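Local coordinates for protein HNH homing endonuclease (Bacillus phage SPO1, PDB 1U3E) that binds DNA and cleaves it as an HNH homing endonuclease associated with intron homing, at residues K7-H12 with I42-G47; M1-I6 with T18-S23; D37-I42 with T52-R57. One frame throughout, in Å; residues are numbered along the deposited sequence.

Interaction 1. Residues K7-H12 with I42-G47. With EDO (1,2-ethanediol), chain P; nucleotides of chain A.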
# COMPACT_ATOMS: atom_id res chain seq x y z
N LYS D 7 -20.19 -18.92 -7.39
CA LYS D 7 -20.72 -18.29 -8.59
C LYS D 7 -19.66 -18.26 -9.67
O LYS D 7 -18.51 -17.90 -9.41
CB LYS D 7 -21.19 -16.87 -8.28
CG LYS D 7 -22.39 -16.81 -7.33
CD LYS D 7 -22.71 -15.38 -6.90
CE LYS D 7 -23.72 -15.35 -5.76
NZ LYS D 7 -23.78 -14.01 -5.11
N GLY D 8 -20.05 -18.65 -10.88
CA GLY D 8 -19.12 -18.63 -11.99
C GLY D 8 -18.30 -19.88 -12.06
O GLY D 8 -17.44 -20.01 -12.93
N TYR D 9 -18.55 -20.79 -11.13
CA TYR D 9 -17.85 -22.07 -11.06
C TYR D 9 -18.79 -23.16 -10.59
O TYR D 9 -18.36 -24.18 -10.06
CB TYR D 9 -16.66 -22.00 -10.10
CG TYR D 9 -15.46 -21.25 -10.63
CD1 TYR D 9 -15.36 -19.87 -10.51
CD2 TYR D 9 -14.42 -21.93 -11.26
CE1 TYR D 9 -14.24 -19.18 -10.99
CE2 TYR D 9 -13.31 -21.25 -11.75
CZ TYR D 9 -13.23 -19.88 -11.61
OH TYR D 9 -12.12 -19.22 -12.07
N GLU D 10 -20.09 -22.93 -10.77
CA GLU D 10 -21.12 -23.87 -10.36
C GLU D 10 -20.87 -25.26 -10.95
O GLU D 10 -20.55 -25.40 -12.14
CB GLU D 10 -22.50 -23.37 -10.80
CG GLU D 10 -22.87 -21.96 -10.33
CD GLU D 10 -22.24 -20.85 -11.16
OE1 GLU D 10 -22.53 -19.67 -10.89
OE2 GLU D 10 -21.45 -21.15 -12.08
N GLY D 11 -21.03 -26.29 -10.12
CA GLY D 11 -20.81 -27.65 -10.58
C GLY D 11 -19.36 -28.08 -10.45
O GLY D 11 -19.04 -29.25 -10.61
N HIS D 12 -18.48 -27.13 -10.16
CA HIS D 12 -17.07 -27.43 -10.02
C HIS D 12 -16.58 -27.29 -8.59
O HIS D 12 -15.99 -28.22 -8.04
CB HIS D 12 -16.27 -26.51 -10.94
CG HIS D 12 -16.48 -26.80 -12.39
ND1 HIS D 12 -15.66 -27.63 -13.11
CD2 HIS D 12 -17.46 -26.41 -13.24
CE1 HIS D 12 -16.12 -27.75 -14.34
NE2 HIS D 12 -17.22 -27.03 -14.44
N ILE D 42 -6.55 -19.56 -2.74
CA ILE D 42 -6.69 -20.87 -3.35
C ILE D 42 -6.84 -20.64 -4.84
O ILE D 42 -7.09 -19.52 -5.26
CB ILE D 42 -7.93 -21.65 -2.81
CG1 ILE D 42 -9.20 -20.81 -2.91
CG2 ILE D 42 -7.71 -22.06 -1.37
CD1 ILE D 42 -9.78 -20.71 -4.29
N GLY D 43 -6.66 -21.69 -5.63
CA GLY D 43 -6.79 -21.52 -7.07
C GLY D 43 -7.97 -22.30 -7.60
O GLY D 43 -8.11 -23.50 -7.34
N LEU D 44 -8.84 -21.63 -8.35
CA LEU D 44 -10.00 -22.29 -8.91
C LEU D 44 -9.79 -22.40 -10.42
O LEU D 44 -9.47 -21.42 -11.08
CB LEU D 44 -11.26 -21.48 -8.61
CG LEU D 44 -11.51 -21.16 -7.14
CD1 LEU D 44 -12.80 -20.37 -6.99
CD2 LEU D 44 -11.59 -22.45 -6.34
N PHE D 45 -9.96 -23.61 -10.94
CA PHE D 45 -9.78 -23.85 -12.37
C PHE D 45 -11.07 -23.88 -13.17
O PHE D 45 -12.06 -24.51 -12.78
CB PHE D 45 -9.01 -25.14 -12.60
CG PHE D 45 -7.53 -24.98 -12.52
CD1 PHE D 45 -6.91 -24.76 -11.29
CD2 PHE D 45 -6.75 -25.02 -13.67
CE1 PHE D 45 -5.53 -24.58 -11.21
CE2 PHE D 45 -5.37 -24.84 -13.60
CZ PHE D 45 -4.76 -24.62 -12.37
N LYS D 46 -11.03 -23.21 -14.32
CA LYS D 46 -12.17 -23.09 -15.22
C LYS D 46 -11.69 -23.28 -16.66
O LYS D 46 -10.99 -22.43 -17.20
CB LYS D 46 -12.78 -21.70 -15.04
CG LYS D 46 -14.15 -21.49 -15.63
CD LYS D 46 -14.59 -20.05 -15.32
CE LYS D 46 -16.06 -19.82 -15.61
NZ LYS D 46 -16.45 -18.42 -15.31
N GLY D 47 -12.07 -24.40 -17.27
CA GLY D 47 -11.68 -24.66 -18.64
C GLY D 47 -10.18 -24.69 -18.84
O GLY D 47 -9.62 -23.88 -19.58
C1 EDO P . -25.64 -12.27 -0.39
O1 EDO P . -24.76 -13.11 0.38
C2 EDO P . -26.50 -13.16 -1.35
O2 EDO P . -25.61 -13.90 -2.26
P DG A 6 -8.76 -28.81 -14.84
OP1 DG A 6 -10.21 -29.07 -14.65
OP2 DG A 6 -8.30 -27.46 -15.24
O5' DG A 6 -7.99 -29.26 -13.51
C5' DG A 6 -8.24 -30.54 -12.94
C4' DG A 6 -7.69 -30.64 -11.54
O4' DG A 6 -6.24 -30.76 -11.59
C3' DG A 6 -7.96 -29.42 -10.66
O3' DG A 6 -8.08 -29.82 -9.28
C2' DG A 6 -6.74 -28.55 -10.92
C1' DG A 6 -5.63 -29.59 -11.07
N9 DG A 6 -4.50 -29.22 -11.92
C8 DG A 6 -4.53 -28.49 -13.08
N7 DG A 6 -3.35 -28.30 -13.60
C5 DG A 6 -2.48 -28.95 -12.72
C6 DG A 6 -1.06 -29.09 -12.76
O6 DG A 6 -0.26 -28.65 -13.60
N1 DG A 6 -0.60 -29.81 -11.67
C2 DG A 6 -1.39 -30.34 -10.68
N2 DG A 6 -0.75 -31.01 -9.71
N3 DG A 6 -2.70 -30.23 -10.64
C4 DG A 6 -3.18 -29.52 -11.68
P DA A 7 -8.23 -28.72 -8.11
OP1 DA A 7 -9.45 -29.04 -7.36
OP2 DA A 7 -8.05 -27.36 -8.67
O5' DA A 7 -6.98 -29.04 -7.19
C5' DA A 7 -6.56 -30.39 -7.01
C4' DA A 7 -5.30 -30.47 -6.19
O4' DA A 7 -4.15 -30.09 -6.97
C3' DA A 7 -5.31 -29.51 -5.01
O3' DA A 7 -4.51 -30.05 -3.97
C2' DA A 7 -4.69 -28.25 -5.59
C1' DA A 7 -3.63 -28.85 -6.49
N9 DA A 7 -3.15 -28.07 -7.64
C8 DA A 7 -3.85 -27.27 -8.50
N7 DA A 7 -3.11 -26.74 -9.45
C5 DA A 7 -1.83 -27.22 -9.19
C6 DA A 7 -0.58 -27.04 -9.84
N6 DA A 7 -0.41 -26.29 -10.93
N1 DA A 7 0.50 -27.66 -9.31
C2 DA A 7 0.34 -28.41 -8.22
N3 DA A 7 -0.78 -28.66 -7.52
C4 DA A 7 -1.84 -28.03 -8.07
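The ring of Tyr9 lies against residues 44-46, held between the side chains of Leu44 and Lys46, with a CH-pi contact on each face. Leu44 CB lies over one face, 4.1 Å from the centroid of the Tyr9 ring, while Lys46 CD lies over the opposite face at 4.2 Å from the same centroid. Both carbons are displaced toward the rim, and Phe45 O approaches the ring edge near its plane, 3.6 Å from Tyr9 CE2.

This fits the alternation of an antiparallel hairpin strand, residues 41-46. Leu44 and Lys46 meet the loop that links strands 3-5 and 13-16, whereas Phe45, between them in sequence, starts away from the loop, and its ring meets the DNA. There one face of its ring takes DG6 of chain A, and Phe45 CE1 comes within 3.7 Å of N7 of DA7 of chain A, a major-groove atom.

The polar contacts are fewer. Lys46 leaves the strand with CG anti to its own N (chi1 -166°) and stays extended, which carries NZ past the Tyr9 ring to a weak hydrogen bond with Gly8 O at 3.0 Å. Within the loop, Gly8 N donates nearly straight (166°) to Glu10 OE1 at 2.7 Å, meeting the carboxylate from above its plane, and His12 N bonds to Tyr9 O.

Interaction 2. Residues M1-I6 with T18-S23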
# COMPACT_ATOMS: atom_id res chain seq x y z
N MET D 1 -22.78 -25.90 9.25
CA MET D 1 -21.84 -25.26 8.28
C MET D 1 -22.50 -25.16 6.90
O MET D 1 -22.70 -26.16 6.21
CB MET D 1 -20.54 -26.07 8.19
CG MET D 1 -19.53 -25.49 7.22
SD MET D 1 -18.15 -26.56 6.86
CE MET D 1 -17.02 -26.17 8.20
N GLU D 2 -22.83 -23.93 6.50
CA GLU D 2 -23.48 -23.68 5.23
C GLU D 2 -22.57 -23.71 4.00
O GLU D 2 -21.46 -23.17 4.01
CB GLU D 2 -24.19 -22.33 5.27
CG GLU D 2 -25.36 -22.27 6.23
CD GLU D 2 -26.40 -23.33 5.93
OE1 GLU D 2 -26.63 -23.61 4.73
OE2 GLU D 2 -27.01 -23.86 6.89
N TRP D 3 -23.07 -24.35 2.94
CA TRP D 3 -22.36 -24.45 1.67
C TRP D 3 -23.14 -23.81 0.53
O TRP D 3 -24.37 -23.95 0.44
CB TRP D 3 -22.11 -25.91 1.29
CG TRP D 3 -21.06 -26.64 2.09
CD1 TRP D 3 -21.28 -27.47 3.14
CD2 TRP D 3 -19.65 -26.65 1.84
NE1 TRP D 3 -20.10 -28.02 3.56
CE2 TRP D 3 -19.08 -27.53 2.78
CE3 TRP D 3 -18.82 -26.01 0.92
CZ2 TRP D 3 -17.71 -27.79 2.83
CZ3 TRP D 3 -17.46 -26.27 0.97
CH2 TRP D 3 -16.92 -27.15 1.92
N LYS D 4 -22.43 -23.12 -0.35
CA LYS D 4 -23.04 -22.48 -1.50
C LYS D 4 -22.14 -22.75 -2.70
O LYS D 4 -20.95 -22.98 -2.54
CB LYS D 4 -23.16 -20.97 -1.27
CG LYS D 4 -24.54 -20.53 -0.81
CD LYS D 4 -24.64 -19.03 -0.76
CE LYS D 4 -26.04 -18.59 -0.41
NZ LYS D 4 -26.18 -17.11 -0.33
N ASP D 5 -22.72 -22.74 -3.89
CA ASP D 5 -21.92 -22.97 -5.08
C ASP D 5 -21.20 -21.70 -5.51
O ASP D 5 -21.82 -20.65 -5.67
CB ASP D 5 -22.81 -23.44 -6.22
CG ASP D 5 -23.20 -24.88 -6.07
OD1 ASP D 5 -22.30 -25.74 -6.19
OD2 ASP D 5 -24.39 -25.16 -5.82
N ILE D 6 -19.89 -21.80 -5.70
CA ILE D 6 -19.10 -20.64 -6.10
C ILE D 6 -19.60 -20.11 -7.43
O ILE D 6 -19.47 -20.75 -8.47
CB ILE D 6 -17.60 -20.99 -6.18
CG1 ILE D 6 -17.11 -21.46 -4.81
CG2 ILE D 6 -16.79 -19.77 -6.64
CD1 ILE D 6 -15.64 -21.69 -4.71
N THR D 18 -17.48 -21.13 6.71
CA THR D 18 -16.38 -21.26 7.65
C THR D 18 -15.07 -20.97 6.96
O THR D 18 -14.03 -20.85 7.60
CB THR D 18 -16.32 -22.66 8.24
OG1 THR D 18 -16.04 -23.59 7.20
CG2 THR D 18 -17.64 -23.01 8.87
N GLY D 19 -15.12 -20.85 5.64
CA GLY D 19 -13.93 -20.57 4.87
C GLY D 19 -13.36 -21.79 4.17
O GLY D 19 -12.18 -21.82 3.83
N GLU D 20 -14.18 -22.81 3.96
CA GLU D 20 -13.74 -24.02 3.28
C GLU D 20 -14.11 -23.99 1.80
O GLU D 20 -15.25 -23.66 1.44
CB GLU D 20 -14.34 -25.25 3.95
CG GLU D 20 -13.63 -25.74 5.19
CD GLU D 20 -14.45 -26.75 5.97
OE1 GLU D 20 -15.25 -27.46 5.33
OE2 GLU D 20 -14.30 -26.83 7.20
N VAL D 21 -13.15 -24.33 0.96
CA VAL D 21 -13.37 -24.38 -0.48
C VAL D 21 -13.23 -25.84 -0.91
O VAL D 21 -12.15 -26.42 -0.86
CB VAL D 21 -12.36 -23.51 -1.23
CG1 VAL D 21 -12.54 -23.64 -2.71
CG2 VAL D 21 -12.54 -22.08 -0.83
N TYR D 22 -14.35 -26.43 -1.31
CA TYR D 22 -14.41 -27.82 -1.73
C TYR D 22 -14.44 -27.98 -3.24
O TYR D 22 -15.07 -27.18 -3.93
CB TYR D 22 -15.67 -28.46 -1.13
CG TYR D 22 -15.97 -29.85 -1.63
CD1 TYR D 22 -15.13 -30.92 -1.32
CD2 TYR D 22 -17.10 -30.09 -2.42
CE1 TYR D 22 -15.39 -32.20 -1.79
CE2 TYR D 22 -17.37 -31.38 -2.89
CZ TYR D 22 -16.51 -32.43 -2.57
OH TYR D 22 -16.77 -33.70 -3.02
N SER D 23 -13.76 -29.00 -3.76
CA SER D 23 -13.77 -29.28 -5.19
C SER D 23 -14.66 -30.49 -5.37
O SER D 23 -14.68 -31.37 -4.52
CB SER D 23 -12.38 -29.61 -5.72
OG SER D 23 -12.45 -29.99 -7.09
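Thr18 and Met1 meet at one end of a contact between strands that are not neighbours: in the four-stranded antiparallel sheet, strand 13-16 lies between 3-5 and 21-23. The two segments run 52° apart end to end and share no hydrogen bond, and the contact is carried mainly by side chains, Trp3 also meeting the carbonyl of Glu20. At Thr18 the methyl group does the apolar work, CG2 lying 3.5 Å from Met1 CG, with the two side chains crossing at about a right angle. Its hydroxyl OG1 is hydrogen-bonded to Ser16 OG on the intervening strand, and Ser16 OG also bonds to Glu20 N, which ties the turn before strand 21-23 back to its neighbour.

Glu20 comes next, extended beyond CG, and its carboxylate lies beside both Met1 and Trp3. Met1 SD is 3.4 Å from Glu20 OE1; the thioether chain is straight until its last torsion (chi3 -86°), where the bend turns CE toward Thr18 and Glu20. The indole of Trp3 brings its six-membered ring up to the same residue, with CZ2 3.5 Å from Glu20 OE1 and the ring and carboxylate planes 59° apart.

Val21 points away from segment 1-6, yet CG1 still reaches Ile6 CD1 at 4.2 Å. Both belong to the apolar layer facing strand 41-46, since Ile6 touches Leu44 and Val21 packs on Ile42 and Leu44. At Tyr22, CG stands anti to the backbone N, and the side chain also touches Thr29. Its CB remains against the indole, meeting it obliquely, 3.5 Å from both CZ3 and CH2 of Trp3.

Interaction 3. Residues D37-I42 with T52-R57. With EDO (1,2-ethanediol), chain J; nucleotides of chain C.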
# COMPACT_ATOMS: atom_id res chain seq x y z
N ASP D 37 1.91 -12.15 3.22
CA ASP D 37 0.93 -11.12 3.55
C ASP D 37 -0.17 -11.67 4.45
O ASP D 37 -0.99 -10.93 4.97
CB ASP D 37 0.35 -10.45 2.28
CG ASP D 37 -0.48 -11.38 1.43
OD1 ASP D 37 -0.81 -11.00 0.29
OD2 ASP D 37 -0.80 -12.50 1.89
N GLY D 38 -0.17 -12.98 4.61
CA GLY D 38 -1.08 -13.66 5.53
C GLY D 38 -2.56 -13.86 5.12
O GLY D 38 -3.37 -14.24 5.96
N TYR D 39 -2.93 -13.64 3.87
CA TYR D 39 -4.31 -13.90 3.46
C TYR D 39 -4.48 -15.25 2.82
O TYR D 39 -3.73 -15.57 1.89
CB TYR D 39 -4.78 -12.84 2.49
CG TYR D 39 -4.85 -11.48 3.10
CD1 TYR D 39 -3.84 -10.55 2.89
CD2 TYR D 39 -5.92 -11.13 3.92
CE1 TYR D 39 -3.88 -9.30 3.50
CE2 TYR D 39 -5.97 -9.88 4.54
CZ TYR D 39 -4.95 -8.97 4.32
OH TYR D 39 -4.99 -7.74 4.93
N HIS D 40 -5.44 -16.03 3.29
CA HIS D 40 -5.66 -17.36 2.67
C HIS D 40 -6.19 -17.32 1.26
O HIS D 40 -7.28 -16.79 1.00
CB HIS D 40 -6.65 -18.15 3.52
CG HIS D 40 -6.25 -18.28 4.98
ND1 HIS D 40 -6.90 -19.11 5.86
CD2 HIS D 40 -5.27 -17.66 5.68
CE1 HIS D 40 -6.33 -19.01 7.05
NE2 HIS D 40 -5.35 -18.13 6.97
N ARG D 41 -5.43 -17.90 0.33
CA ARG D 41 -5.81 -17.96 -1.08
C ARG D 41 -5.93 -19.40 -1.58
O ARG D 41 -5.49 -20.34 -0.93
CB ARG D 41 -4.78 -17.24 -1.96
CG ARG D 41 -4.54 -15.78 -1.59
CD ARG D 41 -3.22 -15.57 -0.88
NE ARG D 41 -2.88 -14.16 -0.73
CZ ARG D 41 -2.73 -13.33 -1.76
NH1 ARG D 41 -2.89 -13.78 -2.99
NH2 ARG D 41 -2.43 -12.05 -1.55
N ILE D 42 -6.55 -19.56 -2.74
CA ILE D 42 -6.69 -20.87 -3.35
C ILE D 42 -6.84 -20.64 -4.84
O ILE D 42 -7.09 -19.52 -5.26
CB ILE D 42 -7.93 -21.65 -2.81
CG1 ILE D 42 -9.20 -20.81 -2.91
CG2 ILE D 42 -7.71 -22.06 -1.37
CD1 ILE D 42 -9.78 -20.71 -4.29
N THR D 52 -6.39 -17.36 -9.31
CA THR D 52 -6.18 -17.32 -7.87
C THR D 52 -7.23 -16.45 -7.17
O THR D 52 -7.47 -15.31 -7.56
CB THR D 52 -4.80 -16.76 -7.49
OG1 THR D 52 -3.81 -17.26 -8.39
CG2 THR D 52 -4.43 -17.20 -6.10
N PHE D 53 -7.83 -17.01 -6.12
CA PHE D 53 -8.84 -16.29 -5.35
C PHE D 53 -8.53 -16.19 -3.85
O PHE D 53 -7.76 -16.99 -3.32
CB PHE D 53 -10.22 -16.94 -5.57
CG PHE D 53 -10.77 -16.77 -6.97
CD1 PHE D 53 -10.52 -17.72 -7.95
CD2 PHE D 53 -11.54 -15.65 -7.31
CE1 PHE D 53 -11.04 -17.56 -9.25
CE2 PHE D 53 -12.05 -15.48 -8.58
CZ PHE D 53 -11.80 -16.43 -9.56
N GLN D 54 -9.12 -15.20 -3.19
CA GLN D 54 -8.94 -14.99 -1.74
C GLN D 54 -10.11 -15.58 -0.96
O GLN D 54 -11.24 -15.10 -1.05
CB GLN D 54 -8.86 -13.51 -1.40
CG GLN D 54 -7.59 -12.83 -1.79
CD GLN D 54 -7.45 -11.49 -1.12
OE1 GLN D 54 -6.86 -11.39 -0.04
NE2 GLN D 54 -8.00 -10.46 -1.73
N VAL D 55 -9.83 -16.62 -0.18
CA VAL D 55 -10.84 -17.30 0.61
C VAL D 55 -11.78 -16.34 1.31
O VAL D 55 -12.99 -16.55 1.29
CB VAL D 55 -10.19 -18.23 1.64
CG1 VAL D 55 -11.25 -18.81 2.59
CG2 VAL D 55 -9.46 -19.33 0.93
N HIS D 56 -11.27 -15.29 1.93
CA HIS D 56 -12.19 -14.41 2.61
C HIS D 56 -13.10 -13.61 1.69
O HIS D 56 -14.17 -13.16 2.12
CB HIS D 56 -11.47 -13.48 3.59
CG HIS D 56 -10.58 -12.47 2.94
ND1 HIS D 56 -9.31 -12.76 2.52
CD2 HIS D 56 -10.78 -11.16 2.68
CE1 HIS D 56 -8.75 -11.67 2.02
NE2 HIS D 56 -9.62 -10.68 2.11
N ARG D 57 -12.72 -13.41 0.44
CA ARG D 57 -13.60 -12.69 -0.47
C ARG D 57 -14.70 -13.66 -0.89
O ARG D 57 -15.88 -13.29 -0.95
CB ARG D 57 -12.87 -12.21 -1.71
CG ARG D 57 -11.98 -11.03 -1.52
CD ARG D 57 -11.95 -10.21 -2.78
NE ARG D 57 -12.52 -8.89 -2.54
CZ ARG D 57 -13.35 -8.27 -3.37
NH1 ARG D 57 -13.71 -8.85 -4.52
NH2 ARG D 57 -13.83 -7.07 -3.07
C1 EDO J . -3.38 -20.67 -10.64
O1 EDO J . -3.03 -20.16 -9.33
C2 EDO J . -2.21 -20.38 -11.60
O2 EDO J . -2.01 -18.94 -11.64
P DT C 2 -9.95 -7.32 -0.06
OP1 DT C 2 -11.41 -7.21 -0.30
OP2 DT C 2 -9.49 -8.49 0.72
O5' DT C 2 -9.13 -7.16 -1.43
C5' DT C 2 -9.50 -6.10 -2.34
C4' DT C 2 -8.71 -6.19 -3.62
O4' DT C 2 -7.37 -5.74 -3.34
C3' DT C 2 -8.57 -7.59 -4.22
O3' DT C 2 -9.51 -7.89 -5.22
C2' DT C 2 -7.23 -7.51 -4.90
C1' DT C 2 -6.49 -6.44 -4.18
N1 DT C 2 -5.41 -7.00 -3.40
C2 DT C 2 -4.22 -7.02 -4.06
O2 DT C 2 -4.06 -6.65 -5.21
N3 DT C 2 -3.21 -7.52 -3.31
C4 DT C 2 -3.26 -7.98 -2.03
O4 DT C 2 -2.24 -8.42 -1.49
C5 DT C 2 -4.55 -7.91 -1.40
C7 DT C 2 -4.70 -8.37 0.02
C6 DT C 2 -5.57 -7.42 -2.11
P DT C 3 -9.57 -9.37 -5.79
OP1 DT C 3 -10.93 -9.58 -6.34
OP2 DT C 3 -9.10 -10.30 -4.75
O5' DT C 3 -8.52 -9.42 -7.01
C5' DT C 3 -8.67 -8.50 -8.10
C4' DT C 3 -7.44 -8.56 -8.98
O4' DT C 3 -6.25 -8.20 -8.20
C3' DT C 3 -7.14 -9.94 -9.57
O3' DT C 3 -7.47 -9.92 -10.95
C2' DT C 3 -5.63 -10.11 -9.51
C1' DT C 3 -5.16 -8.99 -8.61
N1 DT C 3 -4.43 -9.49 -7.44
C2 DT C 3 -3.07 -9.58 -7.55
O2 DT C 3 -2.46 -9.26 -8.56
N3 DT C 3 -2.43 -10.07 -6.43
C4 DT C 3 -3.02 -10.46 -5.24
O4 DT C 3 -2.31 -10.87 -4.31
C5 DT C 3 -4.46 -10.34 -5.20
C7 DT C 3 -5.20 -10.77 -3.95
C6 DT C 3 -5.09 -9.88 -6.28
OP3 DG C 1 -9.40 -5.90 7.18
P DG C 1 -8.75 -6.82 6.19
OP1 DG C 1 -7.45 -7.39 6.71
OP2 DG C 1 -9.71 -7.82 5.62
O5' DG C 1 -8.33 -5.85 4.96
C5' DG C 1 -7.96 -6.41 3.70
C4' DG C 1 -8.09 -5.37 2.61
O4' DG C 1 -6.89 -4.58 2.60
C3' DG C 1 -8.16 -5.96 1.22
O3' DG C 1 -9.50 -6.03 0.77
C2' DG C 1 -7.50 -4.90 0.36
C1' DG C 1 -6.50 -4.26 1.28
N9 DG C 1 -5.16 -4.81 1.09
C8 DG C 1 -4.42 -5.51 2.01
N7 DG C 1 -3.24 -5.84 1.57
C5 DG C 1 -3.20 -5.34 0.28
C6 DG C 1 -2.19 -5.39 -0.68
O6 DG C 1 -1.08 -5.91 -0.59
N1 DG C 1 -2.57 -4.75 -1.86
C2 DG C 1 -3.77 -4.15 -2.07
N2 DG C 1 -3.95 -3.59 -3.28
N3 DG C 1 -4.74 -4.10 -1.17
C4 DG C 1 -4.39 -4.71 -0.03
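Residues 41-42 and 53-54 pair as antiparallel strands: Ile42 and Phe53 form a hydrogen-bonded pair, with Phe53 N to Ile42 O at 2.8 Å and 176° and Ile42 N to Phe53 O at 2.9 Å, while Arg41 and Gln54 form the adjoining non-hydrogen-bonded pair. One further backbone bond, Val55 N to His40 O at 2.8 Å, follows beyond the paired residues, where Val55 already belongs to the helix.

On the protein side, Ile42 CG2 packs on Val55 CG2 at 4.0 Å, the two side chains crossing at about a right angle. Tyr39 and His56 meet obliquely, their ring planes 36° apart.

Here the hairpin 41-46/49-54 runs directly into helix 55-63, with Gln54 at the N-cap position, and the junction faces the DNA. Arg41 bends at chi2 (106°) to present the edge of its guanidinium to O4 of DT3 of chain C, a major-groove atom that accepts from both NH1 and NH2, the latter at 3.0 Å. A salt bridge from Arg41 NH2 to the syn lone pair of Asp37 OD1, 2.7 Å long, positions that group; Asp37 OD2 in turn accepts from Tyr39 N in an Asx turn. Phosphates receive several further donors. Gln54 NE2 bonds to OP2 of DT3 at 3.2 Å, and His56 NE2 to OP2 of DT2 of chain C at 2.6 Å. Arg57 NE grips the other oxygen, OP1, of the DT2 phosphate, and Tyr39 OH donates to OP1 of DG1 of chain C.

In the fold
All three contacts lie close together at the N-terminal end of an elongated chain, their centres 12 to 15 Å apart. Strand 41-46 serves interactions 1 and 3, which share Ile42, and its Leu44 packs on Ile6 and Val21 of interaction 2, with Leu44 CD1 3.9 Å from Ile6 CD1. The two-stranded hairpin therefore packs against the four-stranded sheet through one apolar layer. Along the chain, interaction 1 interleaves with both others, whereas interaction 2 closes before interaction 3 opens. Interactions 1 and 3 also carry residues that touch DNA chains A and C respectively, so this part of the protein contacts two DNA chains while joining the N-terminal sheet to helix 55-63.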